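Peroxin 22 (Pichia angusta, PDB 5NKZ) forms a complex with the ubiquitin-conjugating enzyme Pex4p through its soluble domain and is probably involved in peroxisome biogenesis. Local coordinates at residues S31-T37 against N54-H60; K39-F43 against T126-E130; E87-F91 against L106-M111; S99-T105 against L121-N127. One frame throughout, in Å; residues are numbered along the deposited sequence.

Contact 1: S31-T37 against N54-H60; sequences SVSLVLT and NLTVILH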
loop_
_atom_site.group_PDB
_atom_site.type_symbol
_atom_site.label_atom_id
_atom_site.label_comp_id
_atom_site.label_asym_id
_atom_site.label_seq_id
_atom_site.Cartn_x
_atom_site.Cartn_y
_atom_site.Cartn_z
ATOM N N SER C 31 -6.133 2.229 17.855
ATOM C CA SER C 31 -6.509 2.454 16.398
ATOM C C SER C 31 -7.975 2.746 16.118
ATOM O O SER C 31 -8.785 1.907 16.393
ATOM C CB SER C 31 -6.123 1.221 15.564
ATOM O OG SER C 31 -4.721 1.158 15.379
ATOM N N VAL C 32 -8.317 3.902 15.567
ATOM C CA VAL C 32 -9.715 4.258 15.371
ATOM C C VAL C 32 -9.933 4.785 13.954
ATOM O O VAL C 32 -9.160 5.633 13.456
ATOM C CB VAL C 32 -10.191 5.331 16.416
ATOM C CG1 VAL C 32 -11.685 5.697 16.252
ATOM C CG2 VAL C 32 -9.818 4.912 17.830
ATOM N N SER C 33 -10.978 4.263 13.310
ATOM C CA SER C 33 -11.443 4.797 12.036
ATOM C C SER C 33 -12.666 5.658 12.304
ATOM O O SER C 33 -13.641 5.189 12.887
ATOM C CB SER C 33 -11.774 3.673 11.013
ATOM O OG SER C 33 -10.601 3.049 10.483
ATOM N N LEU C 34 -12.642 6.905 11.866
ATOM C CA LEU C 34 -13.746 7.797 12.144
ATOM C C LEU C 34 -14.407 8.230 10.873
ATOM O O LEU C 34 -13.776 8.924 10.080
ATOM C CB LEU C 34 -13.203 9.028 12.905
ATOM C CG LEU C 34 -14.185 10.146 13.289
ATOM C CD1 LEU C 34 -15.375 9.566 14.048
ATOM C CD2 LEU C 34 -13.441 11.205 14.090
ATOM N N VAL C 35 -15.655 7.855 10.654
ATOM C CA VAL C 35 -16.305 8.301 9.424
ATOM C C VAL C 35 -17.262 9.407 9.744
ATOM O O VAL C 35 -18.188 9.245 10.570
ATOM C CB VAL C 35 -16.927 7.165 8.502
ATOM C CG1 VAL C 35 -16.274 5.812 8.776
ATOM C CG2 VAL C 35 -18.455 7.040 8.585
ATOM N N LEU C 36 -17.015 10.522 9.055
ATOM C CA LEU C 36 -17.746 11.772 9.232
ATOM C C LEU C 36 -18.599 12.085 8.005
ATOM O O LEU C 36 -18.071 12.354 6.938
ATOM C CB LEU C 36 -16.770 12.936 9.496
ATOM C CG LEU C 36 -15.796 12.769 10.677
ATOM C CD1 LEU C 36 -14.756 13.886 10.722
ATOM C CD2 LEU C 36 -16.566 12.645 11.980
ATOM N N THR C 37 -19.913 12.010 8.168
ATOM C CA THR C 37 -20.854 12.746 7.326
ATOM C C THR C 37 -20.904 14.215 7.766
ATOM O O THR C 37 -20.476 14.549 8.847
ATOM C CB THR C 37 -22.279 12.165 7.468
ATOM O OG1 THR C 37 -22.685 12.194 8.850
ATOM C CG2 THR C 37 -22.323 10.742 6.982
ATOM N N ASN C 54 -2.808 7.157 15.405
ATOM C CA ASN C 54 -3.638 6.093 14.830
ATOM C C ASN C 54 -5.131 6.413 14.700
ATOM O O ASN C 54 -5.984 5.497 14.755
ATOM C CB ASN C 54 -3.463 4.785 15.608
ATOM C CG ASN C 54 -2.029 4.335 15.654
ATOM O OD1 ASN C 54 -1.108 5.133 15.865
ATOM N ND2 ASN C 54 -1.825 3.035 15.447
ATOM N N LEU C 55 -5.468 7.685 14.528
ATOM C CA LEU C 55 -6.829 8.031 14.224
ATOM C C LEU C 55 -6.774 8.263 12.748
ATOM O O LEU C 55 -5.730 8.711 12.222
ATOM C CB LEU C 55 -7.255 9.267 14.976
ATOM C CG LEU C 55 -8.528 10.003 14.521
ATOM C CD1 LEU C 55 -9.808 9.190 14.615
ATOM C CD2 LEU C 55 -8.633 11.260 15.402
ATOM N N THR C 56 -7.851 7.894 12.068
ATOM C CA THR C 56 -7.898 7.983 10.636
ATOM C C THR C 56 -9.332 8.351 10.313
ATOM O O THR C 56 -10.268 7.687 10.751
ATOM C CB THR C 56 -7.454 6.635 9.991
ATOM O OG1 THR C 56 -6.117 6.271 10.416
ATOM C CG2 THR C 56 -7.474 6.749 8.466
ATOM N N VAL C 57 -9.501 9.429 9.575
ATOM C CA VAL C 57 -10.804 9.989 9.277
ATOM C C VAL C 57 -11.218 9.723 7.816
ATOM O O VAL C 57 -10.462 9.986 6.864
ATOM C CB VAL C 57 -10.792 11.518 9.521
ATOM C CG1 VAL C 57 -11.982 12.214 8.873
ATOM C CG2 VAL C 57 -10.760 11.828 11.019
ATOM N N ILE C 58 -12.464 9.303 7.651
ATOM C CA ILE C 58 -13.026 8.991 6.362
ATOM C C ILE C 58 -14.213 9.925 6.080
ATOM O O ILE C 58 -15.262 9.835 6.725
ATOM C CB ILE C 58 -13.421 7.479 6.344
ATOM C CG1 ILE C 58 -12.202 6.638 6.772
ATOM C CG2 ILE C 58 -13.940 7.027 4.968
ATOM C CD1 ILE C 58 -12.561 5.270 7.285
ATOM N N LEU C 59 -14.065 10.813 5.106
ATOM C CA LEU C 59 -15.162 11.747 4.781
ATOM C C LEU C 59 -16.157 11.147 3.793
ATOM O O LEU C 59 -15.778 10.582 2.757
ATOM C CB LEU C 59 -14.626 13.075 4.234
ATOM C CG LEU C 59 -13.503 13.669 5.096
ATOM C CD1 LEU C 59 -12.740 14.694 4.276
ATOM C CD2 LEU C 59 -14.028 14.251 6.403
ATOM N N HIS C 60 -17.430 11.274 4.137
ATOM C CA HIS C 60 -18.541 11.068 3.214
ATOM C C HIS C 60 -18.276 11.885 1.944
ATOM O O HIS C 60 -17.533 12.873 1.990
ATOM C CB HIS C 60 -19.822 11.565 3.893
ATOM C CG HIS C 60 -21.084 10.938 3.400
ATOM N ND1 HIS C 60 -22.075 11.665 2.780
ATOM C CD2 HIS C 60 -21.549 9.669 3.495
ATOM C CE1 HIS C 60 -23.082 10.867 2.477
ATOM N NE2 HIS C 60 -22.787 9.646 2.895
#

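Contact 2: K39-F43 against T126-E130; sequences KDLDF and TNVHE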
loop_
_atom_site.group_PDB
_atom_site.type_symbol
_atom_site.label_atom_id
_atom_site.label_comp_id
_atom_site.label_asym_id
_atom_site.label_seq_id
_atom_site.Cartn_x
_atom_site.Cartn_y
_atom_site.Cartn_z
ATOM N N LYS C 39 -23.324 15.668 9.128
ATOM C CA LYS C 39 -23.957 15.757 10.429
ATOM C C LYS C 39 -22.966 15.350 11.481
ATOM O O LYS C 39 -22.728 16.080 12.414
ATOM C CB LYS C 39 -25.198 14.870 10.511
ATOM C CG LYS C 39 -26.348 15.354 9.614
ATOM C CD LYS C 39 -26.220 14.903 8.148
ATOM C CE LYS C 39 -27.546 14.585 7.449
ATOM N NZ LYS C 39 -27.387 13.329 6.651
ATOM N N ASP C 40 -22.330 14.206 11.316
ATOM C CA ASP C 40 -21.337 13.745 12.306
ATOM C C ASP C 40 -20.252 14.778 12.637
ATOM O O ASP C 40 -19.711 14.792 13.723
ATOM C CB ASP C 40 -20.695 12.461 11.806
ATOM C CG ASP C 40 -21.668 11.291 11.799
ATOM O OD1 ASP C 40 -22.352 11.072 12.834
ATOM O OD2 ASP C 40 -21.748 10.589 10.757
ATOM N N LEU C 41 -19.982 15.642 11.672
ATOM C CA LEU C 41 -18.938 16.683 11.708
ATOM C C LEU C 41 -18.871 17.595 12.944
ATOM O O LEU C 41 -17.808 18.130 13.250
ATOM C CB LEU C 41 -19.105 17.553 10.448
ATOM C CG LEU C 41 -17.913 18.204 9.773
ATOM C CD1 LEU C 41 -18.077 18.154 8.260
ATOM C CD2 LEU C 41 -17.789 19.641 10.233
ATOM N N ASP C 42 -19.990 17.814 13.630
ATOM C CA ASP C 42 -19.927 18.644 14.846
ATOM C C ASP C 42 -19.312 17.882 16.018
ATOM O O ASP C 42 -18.709 18.531 16.877
ATOM C CB ASP C 42 -21.203 19.470 15.183
ATOM C CG ASP C 42 -22.472 18.660 15.164
ATOM O OD1 ASP C 42 -22.451 17.508 15.658
ATOM O OD2 ASP C 42 -23.490 19.192 14.656
ATOM N N PHE C 43 -19.362 16.545 16.027
ATOM C CA PHE C 43 -18.577 15.755 16.989
ATOM C C PHE C 43 -17.073 15.694 16.697
ATOM O O PHE C 43 -16.365 14.945 17.336
ATOM C CB PHE C 43 -19.064 14.313 17.051
ATOM C CG PHE C 43 -20.446 14.151 17.588
ATOM C CD1 PHE C 43 -20.654 14.161 18.944
ATOM C CD2 PHE C 43 -21.549 13.916 16.730
ATOM C CE1 PHE C 43 -21.930 13.967 19.455
ATOM C CE2 PHE C 43 -22.824 13.737 17.241
ATOM C CZ PHE C 43 -23.015 13.760 18.607
ATOM N N THR C 126 -21.653 3.363 17.012
ATOM C CA THR C 126 -22.195 4.625 16.503
ATOM C C THR C 126 -21.263 5.801 16.887
ATOM O O THR C 126 -20.606 5.808 17.942
ATOM C CB THR C 126 -23.669 4.869 16.920
ATOM O OG1 THR C 126 -24.158 6.057 16.295
ATOM C CG2 THR C 126 -23.884 4.965 18.479
ATOM N N ASN C 127 -21.153 6.740 15.965
ATOM C CA ASN C 127 -20.172 7.806 16.050
ATOM C C ASN C 127 -20.328 8.720 17.291
ATOM O O ASN C 127 -19.355 9.342 17.746
ATOM C CB ASN C 127 -20.247 8.616 14.762
ATOM C CG ASN C 127 -19.512 9.908 14.866
ATOM O OD1 ASN C 127 -18.328 9.926 15.192
ATOM N ND2 ASN C 127 -20.224 11.009 14.657
ATOM N N VAL C 128 -21.541 8.759 17.841
ATOM C CA VAL C 128 -21.857 9.541 19.047
ATOM C C VAL C 128 -20.917 9.187 20.240
ATOM O O VAL C 128 -20.578 10.043 21.052
ATOM C CB VAL C 128 -23.358 9.403 19.462
ATOM C CG1 VAL C 128 -23.717 10.507 20.445
ATOM C CG2 VAL C 128 -24.317 9.454 18.255
ATOM N N HIS C 129 -20.454 7.931 20.313
ATOM C CA HIS C 129 -19.547 7.476 21.378
ATOM C C HIS C 129 -18.094 7.721 21.088
ATOM O O HIS C 129 -17.218 7.032 21.620
ATOM C CB HIS C 129 -19.816 5.984 21.718
ATOM C CG HIS C 129 -21.109 5.781 22.468
ATOM N ND1 HIS C 129 -21.254 6.102 23.807
ATOM C CD2 HIS C 129 -22.330 5.370 22.044
ATOM C CE1 HIS C 129 -22.502 5.879 24.176
ATOM N NE2 HIS C 129 -23.174 5.437 23.126
ATOM N N GLU C 130 -17.813 8.758 20.315
ATOM C CA GLU C 130 -16.460 9.269 20.190
ATOM C C GLU C 130 -15.707 9.365 21.551
ATOM O O GLU C 130 -14.630 8.818 21.732
ATOM C CB GLU C 130 -16.510 10.643 19.502
ATOM C CG GLU C 130 -15.200 11.429 19.543
ATOM C CD GLU C 130 -14.012 10.587 19.089
ATOM O OE1 GLU C 130 -14.224 9.958 18.016
ATOM O OE2 GLU C 130 -12.945 10.483 19.816
#

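Contact 3: E87-F91 against L106-M111; sequences EESIF and LGNLEM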
loop_
_atom_site.group_PDB
_atom_site.type_symbol
_atom_site.label_atom_id
_atom_site.label_comp_id
_atom_site.label_asym_id
_atom_site.label_seq_id
_atom_site.Cartn_x
_atom_site.Cartn_y
_atom_site.Cartn_z
ATOM N N GLU C 87 -20.829 6.209 -1.020
ATOM C CA GLU C 87 -21.050 5.593 0.286
ATOM C C GLU C 87 -20.482 4.165 0.410
ATOM O O GLU C 87 -19.878 3.819 1.430
ATOM C CB GLU C 87 -22.534 5.590 0.623
ATOM C CG GLU C 87 -22.985 6.955 1.101
ATOM C CD GLU C 87 -24.410 6.969 1.589
ATOM O OE1 GLU C 87 -24.792 7.965 2.251
ATOM O OE2 GLU C 87 -25.161 6.008 1.303
ATOM N N GLU C 88 -20.652 3.357 -0.635
ATOM C CA GLU C 88 -20.135 1.996 -0.632
ATOM C C GLU C 88 -18.650 2.006 -0.299
ATOM O O GLU C 88 -18.191 1.283 0.595
ATOM C CB GLU C 88 -20.359 1.332 -1.984
ATOM C CG GLU C 88 -20.265 -0.183 -1.899
ATOM C CD GLU C 88 -20.281 -0.859 -3.247
ATOM O OE1 GLU C 88 -19.782 -2.007 -3.328
ATOM O OE2 GLU C 88 -20.811 -0.251 -4.212
ATOM N N SER C 89 -17.902 2.876 -0.980
ATOM C CA SER C 89 -16.461 2.962 -0.754
ATOM C C SER C 89 -16.079 3.037 0.707
ATOM O O SER C 89 -14.996 2.564 1.073
ATOM C CB SER C 89 -15.860 4.153 -1.471
ATOM O OG SER C 89 -16.389 4.223 -2.765
ATOM N N ILE C 90 -16.952 3.642 1.539
ATOM C CA ILE C 90 -16.683 3.794 2.981
ATOM C C ILE C 90 -16.281 2.446 3.541
ATOM O O ILE C 90 -15.186 2.294 4.085
ATOM C CB ILE C 90 -17.888 4.379 3.747
ATOM C CG1 ILE C 90 -18.109 5.846 3.363
ATOM C CG2 ILE C 90 -17.706 4.281 5.265
ATOM C CD1 ILE C 90 -19.542 6.305 3.628
ATOM N N PHE C 91 -17.148 1.457 3.315
ATOM C CA PHE C 91 -17.001 0.123 3.915
ATOM C C PHE C 91 -15.737 -0.556 3.414
ATOM O O PHE C 91 -15.051 -1.212 4.181
ATOM C CB PHE C 91 -18.227 -0.742 3.641
ATOM C CG PHE C 91 -19.523 -0.053 3.958
ATOM C CD1 PHE C 91 -19.921 0.123 5.283
ATOM C CD2 PHE C 91 -20.339 0.454 2.937
ATOM C CE1 PHE C 91 -21.104 0.760 5.586
ATOM C CE2 PHE C 91 -21.537 1.103 3.246
ATOM C CZ PHE C 91 -21.918 1.252 4.576
ATOM N N LEU C 106 -24.383 4.770 10.901
ATOM C CA LEU C 106 -24.965 4.219 9.681
ATOM C C LEU C 106 -26.269 4.926 9.358
ATOM O O LEU C 106 -26.561 5.152 8.187
ATOM C CB LEU C 106 -25.193 2.709 9.800
ATOM C CG LEU C 106 -23.945 1.835 10.023
ATOM C CD1 LEU C 106 -24.270 0.466 10.623
ATOM C CD2 LEU C 106 -23.187 1.671 8.734
ATOM N N GLY C 107 -27.034 5.301 10.392
ATOM C CA GLY C 107 -28.257 6.100 10.245
ATOM C C GLY C 107 -28.129 7.415 9.490
ATOM O O GLY C 107 -29.131 7.960 9.022
ATOM N N ASN C 108 -26.906 7.944 9.385
ATOM C CA ASN C 108 -26.649 9.178 8.622
ATOM C C ASN C 108 -26.262 8.964 7.169
ATOM O O ASN C 108 -25.927 9.928 6.492
ATOM C CB ASN C 108 -25.553 9.995 9.300
ATOM C CG ASN C 108 -25.998 10.603 10.604
ATOM O OD1 ASN C 108 -25.162 10.964 11.444
ATOM N ND2 ASN C 108 -27.310 10.731 10.795
ATOM N N LEU C 109 -26.291 7.720 6.700
ATOM C CA LEU C 109 -26.097 7.440 5.279
ATOM C C LEU C 109 -27.433 7.554 4.530
ATOM O O LEU C 109 -28.481 7.479 5.149
ATOM C CB LEU C 109 -25.435 6.057 5.102
ATOM C CG LEU C 109 -23.907 5.881 5.321
ATOM C CD1 LEU C 109 -23.304 6.883 6.301
ATOM C CD2 LEU C 109 -23.540 4.475 5.766
ATOM N N GLU C 110 -27.359 7.774 3.219
ATOM C CA GLU C 110 -28.515 7.767 2.319
ATOM C C GLU C 110 -28.885 6.334 1.924
ATOM O O GLU C 110 -30.052 6.011 1.861
ATOM C CB GLU C 110 -28.325 8.654 1.078
ATOM C CG GLU C 110 -27.372 9.837 1.302
ATOM C CD GLU C 110 -27.693 11.120 0.552
ATOM O OE1 GLU C 110 -28.560 11.142 -0.359
ATOM O OE2 GLU C 110 -27.045 12.130 0.912
ATOM N N MET C 111 -27.895 5.476 1.692
ATOM C CA MET C 111 -28.087 4.025 1.626
ATOM C C MET C 111 -28.685 3.446 2.926
ATOM O O MET C 111 -28.394 3.898 4.014
ATOM C CB MET C 111 -26.716 3.396 1.370
ATOM C CG MET C 111 -26.619 1.895 1.230
ATOM S SD MET C 111 -24.906 1.335 1.408
ATOM C CE MET C 111 -24.081 2.023 -0.037
#

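Contact 4: S99-T105 against L121-N127; sequences SNINLIT and LDKFLTN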
loop_
_atom_site.group_PDB
_atom_site.type_symbol
_atom_site.label_atom_id
_atom_site.label_comp_id
_atom_site.label_asym_id
_atom_site.label_seq_id
_atom_site.Cartn_x
_atom_site.Cartn_y
_atom_site.Cartn_z
ATOM N N SER C 99 -9.248 -0.833 11.469
ATOM C CA SER C 99 -8.940 -0.245 12.762
ATOM C C SER C 99 -9.616 -1.046 13.880
ATOM O O SER C 99 -10.649 -1.683 13.676
ATOM C CB SER C 99 -9.353 1.214 12.793
ATOM O OG SER C 99 -8.502 1.969 11.965
ATOM N N ASN C 100 -8.981 -1.047 15.049
ATOM C CA ASN C 100 -9.525 -1.664 16.272
ATOM C C ASN C 100 -10.908 -1.125 16.645
ATOM O O ASN C 100 -11.733 -1.884 17.153
ATOM C CB ASN C 100 -8.619 -1.392 17.469
ATOM C CG ASN C 100 -7.278 -2.109 17.387
ATOM O OD1 ASN C 100 -6.628 -2.149 16.362
ATOM N ND2 ASN C 100 -6.853 -2.664 18.492
ATOM N N ILE C 101 -11.132 0.186 16.448
ATOM C CA ILE C 101 -12.398 0.858 16.776
ATOM C C ILE C 101 -12.973 1.521 15.532
ATOM O O ILE C 101 -12.250 2.183 14.783
ATOM C CB ILE C 101 -12.220 1.901 17.933
ATOM C CG1 ILE C 101 -11.689 1.217 19.226
ATOM C CG2 ILE C 101 -13.533 2.627 18.241
ATOM C CD1 ILE C 101 -10.431 1.838 19.823
ATOM N N ASN C 102 -14.264 1.370 15.310
ATOM C CA ASN C 102 -14.821 1.852 14.067
ATOM C C ASN C 102 -16.039 2.656 14.410
ATOM O O ASN C 102 -17.038 2.102 14.831
ATOM C CB ASN C 102 -15.113 0.694 13.059
ATOM C CG ASN C 102 -13.838 0.038 12.501
ATOM O OD1 ASN C 102 -13.255 0.519 11.510
ATOM N ND2 ASN C 102 -13.398 -1.047 13.131
ATOM N N LEU C 103 -15.926 3.968 14.274
ATOM C CA LEU C 103 -17.005 4.888 14.587
ATOM C C LEU C 103 -17.648 5.386 13.326
ATOM O O LEU C 103 -16.982 6.008 12.486
ATOM C CB LEU C 103 -16.485 6.087 15.350
ATOM C CG LEU C 103 -15.650 5.763 16.567
ATOM C CD1 LEU C 103 -15.069 7.088 17.044
ATOM C CD2 LEU C 103 -16.505 5.058 17.619
ATOM N N ILE C 104 -18.955 5.164 13.243
ATOM C CA ILE C 104 -19.724 5.471 12.049
ATOM C C ILE C 104 -21.207 5.457 12.406
ATOM O O ILE C 104 -21.684 4.472 12.985
ATOM C CB ILE C 104 -19.389 4.432 10.915
ATOM C CG1 ILE C 104 -20.453 4.453 9.800
ATOM C CG2 ILE C 104 -19.197 3.004 11.469
ATOM C CD1 ILE C 104 -20.027 3.849 8.468
ATOM N N THR C 105 -21.934 6.533 12.124
ATOM C CA THR C 105 -23.389 6.470 12.291
ATOM C C THR C 105 -23.915 6.015 10.951
ATOM O O THR C 105 -23.880 6.780 9.977
ATOM C CB THR C 105 -24.050 7.810 12.659
ATOM O OG1 THR C 105 -23.543 8.813 11.795
ATOM C CG2 THR C 105 -23.761 8.206 14.080
ATOM N N LEU C 121 -15.230 -6.013 10.939
ATOM C CA LEU C 121 -14.633 -4.897 11.709
ATOM C C LEU C 121 -14.745 -5.094 13.229
ATOM O O LEU C 121 -15.838 -5.389 13.734
ATOM C CB LEU C 121 -15.362 -3.564 11.399
ATOM C CG LEU C 121 -15.404 -2.744 10.107
ATOM C CD1 LEU C 121 -14.053 -2.795 9.413
ATOM C CD2 LEU C 121 -16.563 -3.128 9.184
ATOM N N ASP C 122 -13.634 -4.897 13.941
ATOM C CA ASP C 122 -13.579 -5.044 15.396
ATOM C C ASP C 122 -14.189 -3.771 15.972
ATOM O O ASP C 122 -13.774 -2.683 15.594
ATOM C CB ASP C 122 -12.132 -5.219 15.959
ATOM C CG ASP C 122 -11.003 -5.177 14.871
ATOM O OD1 ASP C 122 -11.265 -5.157 13.634
ATOM O OD2 ASP C 122 -9.814 -5.162 15.271
ATOM N N LYS C 123 -15.200 -3.910 16.840
ATOM C CA LYS C 123 -15.687 -2.845 17.760
ATOM C C LYS C 123 -16.315 -1.672 17.018
ATOM O O LYS C 123 -15.858 -0.537 17.133
ATOM C CB LYS C 123 -14.575 -2.396 18.754
ATOM C CG LYS C 123 -14.401 -3.309 19.969
ATOM C CD LYS C 123 -15.524 -3.145 20.997
ATOM C CE LYS C 123 -15.089 -2.257 22.162
ATOM N NZ LYS C 123 -16.224 -1.819 23.026
ATOM N N PHE C 124 -17.353 -1.950 16.227
ATOM C CA PHE C 124 -18.072 -0.875 15.572
ATOM C C PHE C 124 -18.813 -0.244 16.744
ATOM O O PHE C 124 -19.252 -0.951 17.624
ATOM C CB PHE C 124 -19.007 -1.351 14.421
ATOM C CG PHE C 124 -20.476 -1.575 14.833
ATOM C CD1 PHE C 124 -21.413 -0.498 14.840
ATOM C CD2 PHE C 124 -20.942 -2.862 15.253
ATOM C CE1 PHE C 124 -22.751 -0.705 15.247
ATOM C CE2 PHE C 124 -22.285 -3.061 15.645
ATOM C CZ PHE C 124 -23.187 -1.983 15.644
ATOM N N LEU C 125 -18.917 1.081 16.774
ATOM C CA LEU C 125 -19.924 1.751 17.586
ATOM C C LEU C 125 -20.388 2.984 16.800
ATOM O O LEU C 125 -19.603 3.583 16.027
ATOM C CB LEU C 125 -19.398 2.129 18.986
ATOM C CG LEU C 125 -19.640 1.136 20.162
ATOM C CD1 LEU C 125 -21.009 0.451 20.056
ATOM C CD2 LEU C 125 -18.513 0.121 20.373
ATOM N N THR C 126 -21.653 3.363 17.012
ATOM C CA THR C 126 -22.195 4.625 16.503
ATOM C C THR C 126 -21.263 5.801 16.887
ATOM O O THR C 126 -20.606 5.808 17.942
ATOM C CB THR C 126 -23.669 4.869 16.920
ATOM O OG1 THR C 126 -24.158 6.057 16.295
ATOM C CG2 THR C 126 -23.884 4.965 18.479
ATOM N N ASN C 127 -21.153 6.740 15.965
ATOM C CA ASN C 127 -20.172 7.806 16.050
ATOM C C ASN C 127 -20.328 8.720 17.291
ATOM O O ASN C 127 -19.355 9.342 17.746
ATOM C CB ASN C 127 -20.247 8.616 14.762
ATOM C CG ASN C 127 -19.512 9.908 14.866
ATOM O OD1 ASN C 127 -18.328 9.926 15.192
ATOM N ND2 ASN C 127 -20.224 11.009 14.657
#

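Contact 1: S31-T37 against N54-H60
Strands V32-L36 and L55-L59 are joined through helix 46-51 in a beta-alpha-beta crossover unit, parallel and in register from V32-L55 to L36-L59. Each even-numbered residue of V32-L36 turns both its N-H and its C=O to the partner strand: L34 N donates to T56 O (2.7 Å), and L34 O accepts from I58 N (2.8 Å). The pattern runs from V32 N on N54 O to H60 N on L36 O. In the Rossmann-like sheet order 3-2-1-4-5 these are the central strand and its neighbour; helix 46-51 packs on the face of L55 and V57, and helix 87-97 on that of S33, V35 and I58. V57 shares its methyls between leucines: CG1, anti to the backbone N (chi1 164°), meets L36 CD1 at 3.7 Å, while CG2 lies beside L34 CD2 at 4.1 Å. With an alanine here both methyls vanish, and L34 and L36 would probably be left with a gap between them. On the other face V35 CG1 touches I58 CD1 (4.0 Å). Beyond the strands, T37 CG2 sits over one face of the H60 ring in a CH-pi contact, 3.7 Å from H60 CD2, while H60 NE2 bonds to E87.

Contact 2: K39-F43 against T126-E130
The ring of F43 has V128 over one face, by way of its CA, and the backbone oxygen D40 O in its plane at the edge. The methyl V128 CG1 reaches the far end of the same ring, 3.8 Å from F43 CZ. Near the root of the ring comes the amide of N127, whose ND2 lies 3.8 Å from F43 CD2; ring and amide are almost perpendicular, 87° apart. That ND2 is also the polar link of the contact, donating to D40 OD1 over 2.8 Å. The two flat groups of this bond are again set nearly at right angles, and the donor comes down on OD1 from above the carboxylate plane, 52° out of it. N127 reaches across because its CG stands anti to the backbone N (chi1 167°). Both loops turn in 3-10 fashion here, F43 N bonding to D40 O and E130 N to N127 O. One loop follows the central strand 32-36 and the other the edge strand 124-125. The buried D40 carboxylate is bonded further by T37 OG1 at OD2 and T105 OG1 at OD1; this set of neutral hydroxyl and amide partners probably helps to stabilise its charge and fixes its rotation.

Contact 3: E87-F91 against L106-M111
The carboxylate of E87 takes two consecutive backbone N-H groups, one on each oxygen. E110 N donates to E87 OE1 over 2.8 Å and nearly straight (169° at the hydrogen), and M111 N donates to E87 OE2, also over 2.8 Å. Both oxygens use their syn lone pairs to reach these successive peptide N-H groups, which fixes the rotation of the carboxylate. The chain of E87 is extended beyond CG (chi2 -174°), which carries the carboxylate from the helix to the loop. A third group, H60 NE2, bonds to OE1 from outside the two segments. If a leucine took the place of E87, the N-H groups of E110 and M111 and the imidazole of H60 would probably be left without their shared acceptor. Alongside the polar part, M111 folds back at chi3 to lay CE 3.9 Å from E87 CB. Its sulfur makes an oblique Met-aromatic contact with F91, SD standing 3.8 Å from F91 CE2. Two leucines meet the ring farther round: L106 CD2 at the edge, 3.9 Å from F91 CE1, and L109 CD2 at 3.8 Å from F91 CZ. Within the loop, L109 N bonds to L106 O, closing the turn between the two leucines. The layout is Rossmann-like: the loop leaving the C-terminal end of parallel strand 101-103 packs against the N-terminal turns of helix 87-97 beside it.

Contact 4: S99-T105 against L121-N127
N102 ND2 bonds to two backbone carbonyls at once: D122 O across the contact at 3.0 Å, and S99 O within its own segment at 2.9 Å. The first of these oxygens lies close to the plane of the amide, only 6° out of it, whereas S99 O is met at a marked tilt from that plane. The side chain gets there with CG anti to the carbonyl carbon (chi1 -69°), and L121 crosses it at about a right angle, its CB 3.6 Å from N102 ND2. The backbone of N102 pairs as well. Its N-H goes to K123 O, approaching from above the carbonyl plane, and its oxygen accepts from L125 N (2.9 Å). K123 has a positive phi of 66°, a left-handed kink just ahead of the short strand 124-125. That strand is the last of the parallel sheet within this chain, next to strand 101-103, which bonds on its other side to S33 and V35 of the central strand and to S31 just before it. One more rung follows, I104 N to L125 O, longer at 3.3 Å. Past it the backbone pairing stops although the segments stay close, and side chains fill the contact. L103 CD2 comes within 4.3 Å of L125 CB, and L103 CB stands against the backbone of N127. T105 points its methyl across the contact: CG2 packs 3.6 Å from N127 CB, while T105 OG1 bonds to D40. On the face carrying N102, L94 of helix 87-97 touches N102 and L121, and I90 of the same helix touches I104.

Contact 1 lies at the heart of the domain, its centre about 2 Å from that of the chain, and is mostly buried; contact 4 repeats parallel pairing on the far side of strand 32-36, at the partly exposed edge. The two join through that strand: S33 bonds to S99 by side chain and to I101 by backbone. Contact 2 joins two loops and contact 3 a loop to a helix, both beyond the strand ends, and in both a carboxylate carries the polar work, D40 meeting side-chain donors in a buried place and E87 backbone N-H groups nearer the surface. Contact 2 shares T126 and N127 with contact 4, while H60 of contact 1 reaches E87 of contact 3.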